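Cellulosomal scaffoldin (Bacteroides cellulosolvens, PDB 1TYJ) is a cellulosome scaffold protein whose type-II cohesin module, a beta sandwich, probably binds a dockerin module and so joins components of the cellulose-degrading complex. Local coordinates at residues I121-F131 with V161-P169. Numbering follows the deposited sequence. Where two conformers were deposited one is given.
Sequences IPAEGIKLATF and VVQPGLIYP
Ile126 and Ile167 form an antiparallel hydrogen-bonded pair, N to O in both directions, and the bond from Leu128 N to Gly165 O (2.9 Å, 172° at the hydrogen) continues the pairing as far as Gly165; at Pro164 the backbones draw apart and the proline ring packs on Ala129 O. There a water donates to both Ala129 O and Pro164 O, bridging the parted backbones. Gln163 then stands in for a strand: bent at chi2 (-67°), its side chain brings OE1 to Phe131 N at 2.8 Å, on a lone pair, and NE2 to Phe131 O at 3.0 Å, so that one amide grips both polar backbone atoms of that residue. Beta-branched residues suit the paired strands, and Ile126 and Ile167 lie side by side, CG1 against CG1 at 3.7 Å. The CD1 of Ile167 also meets the CD1 atoms of Leu128 and Ile121, the latter chain crossing it at about a right angle. Beyond them Pro122 to Gly125 make a type I turn, and a side chain at Gly125 would collide with Ile167 O and the Tyr168 ring. At the other end the Phe131 ring carries Val161 CG1 (3.7 Å from CD1) and Pro164 CD; an alanine here would probably strip Val161 CG1 and Pro164 CD of the ring they pack on and open a gap beside Phe35, whose ring meets Phe131 edge-to-face. Strand 126-131 thus lies between strands 30-38 and 166-169 in one sheet of the cohesin sandwich, while Leu128, Phe131 and Pro164 pack inward on strands 2-7 and 17-25 of the other.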
ATOM      1  N   ILE A 121      -8.025 -11.759  17.555  1.00 19.11           N
ATOM      2  CA  ILE A 121      -7.129 -12.510  16.639  1.00 19.40           C
ATOM      3  C   ILE A 121      -6.844 -13.889  17.230  1.00 20.32           C
ATOM      4  O   ILE A 121      -6.562 -14.007  18.415  1.00 20.13           O
ATOM      5  CB  ILE A 121      -5.792 -11.752  16.430  1.00 19.83           C
ATOM      6  CG1 ILE A 121      -6.043 -10.281  16.016  1.00 19.89           C
ATOM      7  CG2 ILE A 121      -4.855 -12.513  15.447  1.00 19.17           C
ATOM      8  CD1 ILE A 121      -6.935 -10.103  14.764  1.00 21.72           C
ATOM      9  N   PRO A 122      -6.909 -14.939  16.390  1.00 20.55           N
ATOM     10  CA  PRO A 122      -6.605 -16.310  16.850  1.00 22.09           C
ATOM     11  C   PRO A 122      -5.157 -16.394  17.356  1.00 22.26           C
ATOM     12  O   PRO A 122      -4.289 -15.668  16.864  1.00 22.42           O
ATOM     13  CB  PRO A 122      -6.731 -17.131  15.578  1.00 22.89           C
ATOM     14  CG  PRO A 122      -7.462 -16.283  14.587  1.00 24.02           C
ATOM     15  CD  PRO A 122      -7.254 -14.863  14.962  1.00 21.78           C
ATOM     16  N   ALA A 123      -4.884 -17.296  18.306  1.00 21.68           N
ATOM     17  CA  ALA A 123      -3.538 -17.430  18.910  1.00 21.95           C
ATOM     18  C   ALA A 123      -2.425 -17.621  17.877  1.00 20.31           C
ATOM     19  O   ALA A 123      -1.335 -17.106  18.081  1.00 21.84           O
ATOM     20  CB  ALA A 123      -3.497 -18.586  19.928  1.00 21.88           C
ATOM     21  N   GLU A 124      -2.710 -18.308  16.773  1.00 20.68           N
ATOM     22  CA  GLU A 124      -1.664 -18.557  15.758  1.00 21.00           C
ATOM     23  C   GLU A 124      -1.352 -17.309  14.896  1.00 20.52           C
ATOM     24  O   GLU A 124      -0.418 -17.342  14.058  1.00 19.62           O
ATOM     25  CB  GLU A 124      -2.049 -19.714  14.831  1.00 20.88           C
ATOM     26  CG  GLU A 124      -3.268 -19.437  13.914  1.00 23.44           C
ATOM     27  CD  GLU A 124      -4.607 -19.794  14.559  1.00 28.67           C
ATOM     28  OE1 GLU A 124      -5.573 -19.880  13.785  1.00 32.71           O
ATOM     29  OE2 GLU A 124      -4.705 -19.975  15.806  1.00 29.66           O
ATOM     30  N   GLY A 125      -2.119 -16.226  15.123  1.00 19.50           N
ATOM     31  CA  GLY A 125      -2.002 -14.996  14.324  1.00 19.30           C
ATOM     32  C   GLY A 125      -2.717 -15.078  12.979  1.00 19.92           C
ATOM     33  O   GLY A 125      -3.196 -16.145  12.552  1.00 18.37           O
ATOM     34  N   ILE A 126      -2.826 -13.926  12.320  1.00 19.13           N
ATOM     35  CA  ILE A 126      -3.241 -13.863  10.936  1.00 19.23           C
ATOM     36  C   ILE A 126      -2.290 -12.939  10.187  1.00 17.70           C
ATOM     37  O   ILE A 126      -1.688 -12.040  10.774  1.00 18.48           O
ATOM     38  CB  ILE A 126      -4.691 -13.316  10.777  1.00 18.53           C
ATOM     39  CG1 ILE A 126      -4.798 -11.857  11.248  1.00 19.27           C
ATOM     40  CG2 ILE A 126      -5.700 -14.172  11.561  1.00 19.82           C
ATOM     41  CD1 ILE A 126      -6.155 -11.175  10.870  1.00 20.85           C
ATOM     42  N   LYS A 127      -2.123 -13.198   8.897  1.00 17.56           N
ATOM     43  CA  LYS A 127      -1.405 -12.279   8.009  1.00 17.10           C
ATOM     44  C   LYS A 127      -2.139 -10.934   8.078  1.00 16.68           C
ATOM     45  O   LYS A 127      -3.365 -10.883   7.960  1.00 17.97           O
ATOM     46  CB  LYS A 127      -1.408 -12.831   6.583  1.00 16.65           C
ATOM     47  CG  LYS A 127      -0.501 -14.048   6.395  1.00 20.48           C
ATOM     48  CD  LYS A 127      -0.831 -14.659   5.018  1.00 24.48           C
ATOM     49  CE  LYS A 127       0.080 -15.835   4.669  1.00 28.28           C
ATOM     50  NZ  LYS A 127      -0.229 -16.311   3.272  1.00 30.00           N
ATOM     51  N   LEU A 128      -1.414  -9.841   8.252  1.00 15.80           N
ATOM     52  CA  LEU A 128      -2.154  -8.563   8.316  1.00 16.11           C
ATOM     53  C   LEU A 128      -2.857  -8.259   6.978  1.00 16.88           C
ATOM     54  O   LEU A 128      -4.015  -7.770   6.940  1.00 18.27           O
ATOM     55  CB  LEU A 128      -1.213  -7.426   8.690  1.00 17.43           C
ATOM     56  CG  LEU A 128      -1.882  -6.043   8.811  1.00 17.21           C
ATOM     57  CD1 LEU A 128      -3.073  -6.093   9.794  1.00 19.18           C
ATOM     58  CD2 LEU A 128      -0.857  -4.992   9.271  1.00 16.85           C
ATOM     59  N   ALA A 129      -2.154  -8.530   5.888  1.00 15.46           N
ATOM     60  CA  ALA A 129      -2.709  -8.360   4.545  1.00 15.64           C
ATOM     61  C   ALA A 129      -1.827  -9.113   3.576  1.00 16.89           C
ATOM     62  O   ALA A 129      -0.720  -9.526   3.939  1.00 18.06           O
ATOM     63  CB  ALA A 129      -2.763  -6.864   4.176  1.00 16.55           C
ATOM     64  N   THR A 130      -2.313  -9.261   2.349  1.00 17.48           N
ATOM     65  CA  THR A 130      -1.529  -9.830   1.269  1.00 18.10           C
ATOM     66  C   THR A 130      -1.613  -8.953   0.006  1.00 19.19           C
ATOM     67  O   THR A 130      -2.674  -8.410  -0.297  1.00 19.88           O
ATOM     68  CB  THR A 130      -2.042 -11.275   0.940  1.00 19.34           C
ATOM     69  OG1 THR A 130      -3.387 -11.224   0.482  0.50 15.77           O
ATOM     70  CG2 THR A 130      -1.954 -12.191   2.171  0.50 20.01           C
ATOM     71  N   PHE A 131      -0.506  -8.815  -0.726  1.00 17.56           N
ATOM     72  CA  PHE A 131      -0.587  -8.210  -2.042  1.00 18.81           C
ATOM     73  C   PHE A 131      -0.958  -9.337  -3.026  1.00 19.89           C
ATOM     74  O   PHE A 131      -0.242 -10.348  -3.113  1.00 20.09           O
ATOM     75  CB  PHE A 131       0.782  -7.652  -2.433  1.00 19.14           C
ATOM     76  CG  PHE A 131       1.225  -6.469  -1.606  1.00 18.07           C
ATOM     77  CD1 PHE A 131       2.007  -6.657  -0.470  1.00 18.57           C
ATOM     78  CD2 PHE A 131       0.935  -5.167  -2.017  1.00 17.18           C
ATOM     79  CE1 PHE A 131       2.469  -5.543   0.303  1.00 20.69           C
ATOM     80  CE2 PHE A 131       1.387  -4.036  -1.275  1.00 20.50           C
ATOM     81  CZ  PHE A 131       2.152  -4.226  -0.107  1.00 20.83           C
ATOM     82  N   VAL A 161       8.003  -8.730  -4.308  1.00 20.30           N
ATOM     83  CA  VAL A 161       7.052  -8.221  -3.316  1.00 18.60           C
ATOM     84  C   VAL A 161       7.207  -9.058  -2.056  1.00 19.42           C
ATOM     85  O   VAL A 161       6.963 -10.275  -2.075  1.00 20.78           O
ATOM     86  CB  VAL A 161       5.600  -8.290  -3.874  1.00 18.12           C
ATOM     87  CG1 VAL A 161       4.548  -7.899  -2.812  1.00 18.64           C
ATOM     88  CG2 VAL A 161       5.479  -7.439  -5.132  1.00 18.81           C
ATOM     89  N   VAL A 162       7.620  -8.425  -0.964  1.00 19.48           N
ATOM     90  CA  VAL A 162       7.748  -9.130   0.313  1.00 20.28           C
ATOM     91  C   VAL A 162       6.422  -9.036   1.049  1.00 19.60           C
ATOM     92  O   VAL A 162       5.987  -7.955   1.415  1.00 20.01           O
ATOM     93  CB  VAL A 162       8.876  -8.582   1.167  1.00 20.26           C
ATOM     94  CG1 VAL A 162       9.059  -9.442   2.481  1.00 25.45           C
ATOM     95  CG2 VAL A 162      10.201  -8.542   0.326  1.00 19.60           C
ATOM     96  N   GLN A 163       5.762 -10.169   1.240  1.00 19.23           N
ATOM     97  CA  GLN A 163       4.389 -10.157   1.799  1.00 18.32           C
ATOM     98  C   GLN A 163       4.409  -9.729   3.269  1.00 18.27           C
ATOM     99  O   GLN A 163       5.349 -10.060   3.990  1.00 19.21           O
ATOM    100  CB  GLN A 163       3.758 -11.571   1.644  1.00 18.93           C
ATOM    101  CG  GLN A 163       3.465 -11.994   0.181  1.00 19.87           C
ATOM    102  CD  GLN A 163       2.367 -11.146  -0.484  1.00 21.04           C
ATOM    103  OE1 GLN A 163       1.532 -10.511   0.205  1.00 23.50           O
ATOM    104  NE2 GLN A 163       2.367 -11.124  -1.811  1.00 20.77           N
ATOM    105  N   PRO A 164       3.377  -8.983   3.726  1.00 17.25           N
ATOM    106  CA  PRO A 164       3.320  -8.590   5.130  1.00 16.67           C
ATOM    107  C   PRO A 164       3.357  -9.745   6.133  1.00 16.87           C
ATOM    108  O   PRO A 164       2.961 -10.916   5.826  1.00 18.28           O
ATOM    109  CB  PRO A 164       1.973  -7.878   5.242  1.00 16.55           C
ATOM    110  CG  PRO A 164       1.752  -7.286   3.822  1.00 16.58           C
ATOM    111  CD  PRO A 164       2.262  -8.433   2.937  1.00 17.70           C
ATOM    112  N   GLY A 165       3.835  -9.417   7.320  1.00 16.79           N
ATOM    113  CA  GLY A 165       3.849 -10.398   8.410  1.00 17.81           C
ATOM    114  C   GLY A 165       2.550 -10.497   9.191  1.00 17.75           C
ATOM    115  O   GLY A 165       1.485  -9.984   8.774  1.00 17.00           O
ATOM    116  N   LEU A 166       2.640 -11.218  10.313  1.00 17.68           N
ATOM    117  CA  LEU A 166       1.457 -11.542  11.091  1.00 17.38           C
ATOM    118  C   LEU A 166       1.169 -10.559  12.223  1.00 17.73           C
ATOM    119  O   LEU A 166       2.056  -9.843  12.708  1.00 19.03           O
ATOM    120  CB  LEU A 166       1.632 -12.935  11.718  1.00 17.49           C
ATOM    121  CG  LEU A 166       2.044 -14.097  10.820  1.00 20.72           C
ATOM    122  CD1 LEU A 166       1.782 -15.429  11.574  1.00 20.49           C
ATOM    123  CD2 LEU A 166       1.447 -14.143   9.484  1.00 23.01           C
ATOM    124  N   ILE A 167      -0.085 -10.567  12.657  1.00 17.84           N
ATOM    125  CA  ILE A 167      -0.476  -9.921  13.891  1.00 18.57           C
ATOM    126  C   ILE A 167      -1.061 -11.004  14.816  1.00 18.67           C
ATOM    127  O   ILE A 167      -1.523 -12.070  14.360  1.00 18.96           O
ATOM    128  CB  ILE A 167      -1.514  -8.772  13.649  1.00 18.51           C
ATOM    129  CG1 ILE A 167      -2.753  -9.292  12.906  1.00 17.86           C
ATOM    130  CG2 ILE A 167      -0.811  -7.613  12.905  1.00 19.15           C
ATOM    131  CD1 ILE A 167      -3.977  -8.311  12.917  1.00 19.60           C
ATOM    132  N   TYR A 168      -0.989 -10.720  16.099  1.00 18.42           N
ATOM    133  CA  TYR A 168      -1.324 -11.669  17.156  1.00 18.80           C
ATOM    134  C   TYR A 168      -2.190 -11.004  18.214  1.00 20.19           C
ATOM    135  O   TYR A 168      -2.145  -9.776  18.365  1.00 20.12           O
ATOM    136  CB  TYR A 168      -0.033 -12.090  17.829  1.00 19.60           C
ATOM    137  CG  TYR A 168       0.965 -12.749  16.902  1.00 18.76           C
ATOM    138  CD1 TYR A 168       2.030 -12.022  16.359  1.00 19.58           C
ATOM    139  CD2 TYR A 168       0.845 -14.113  16.580  1.00 19.02           C
ATOM    140  CE1 TYR A 168       2.940 -12.647  15.497  1.00 20.15           C
ATOM    141  CE2 TYR A 168       1.743 -14.721  15.734  1.00 19.08           C
ATOM    142  CZ  TYR A 168       2.799 -13.999  15.213  1.00 20.81           C
ATOM    143  OH  TYR A 168       3.703 -14.643  14.368  1.00 20.17           O
ATOM    144  N   PRO A 169      -2.957 -11.802  18.970  1.00 20.79           N
ATOM    145  CA  PRO A 169      -3.747 -11.211  20.047  1.00 22.33           C
ATOM    146  C   PRO A 169      -2.901 -10.789  21.239  1.00 24.34           C
ATOM    147  O   PRO A 169      -1.898 -11.452  21.551  1.00 25.34           O
ATOM    148  CB  PRO A 169      -4.681 -12.360  20.466  1.00 21.18           C
ATOM    149  CG  PRO A 169      -3.865 -13.631  20.150  1.00 20.52           C
ATOM    150  CD  PRO A 169      -3.156 -13.264  18.852  1.00 20.48           C
TER
HETATM  151  O   HOH W   1       1.073 -11.766   3.931  1.00 22.45           O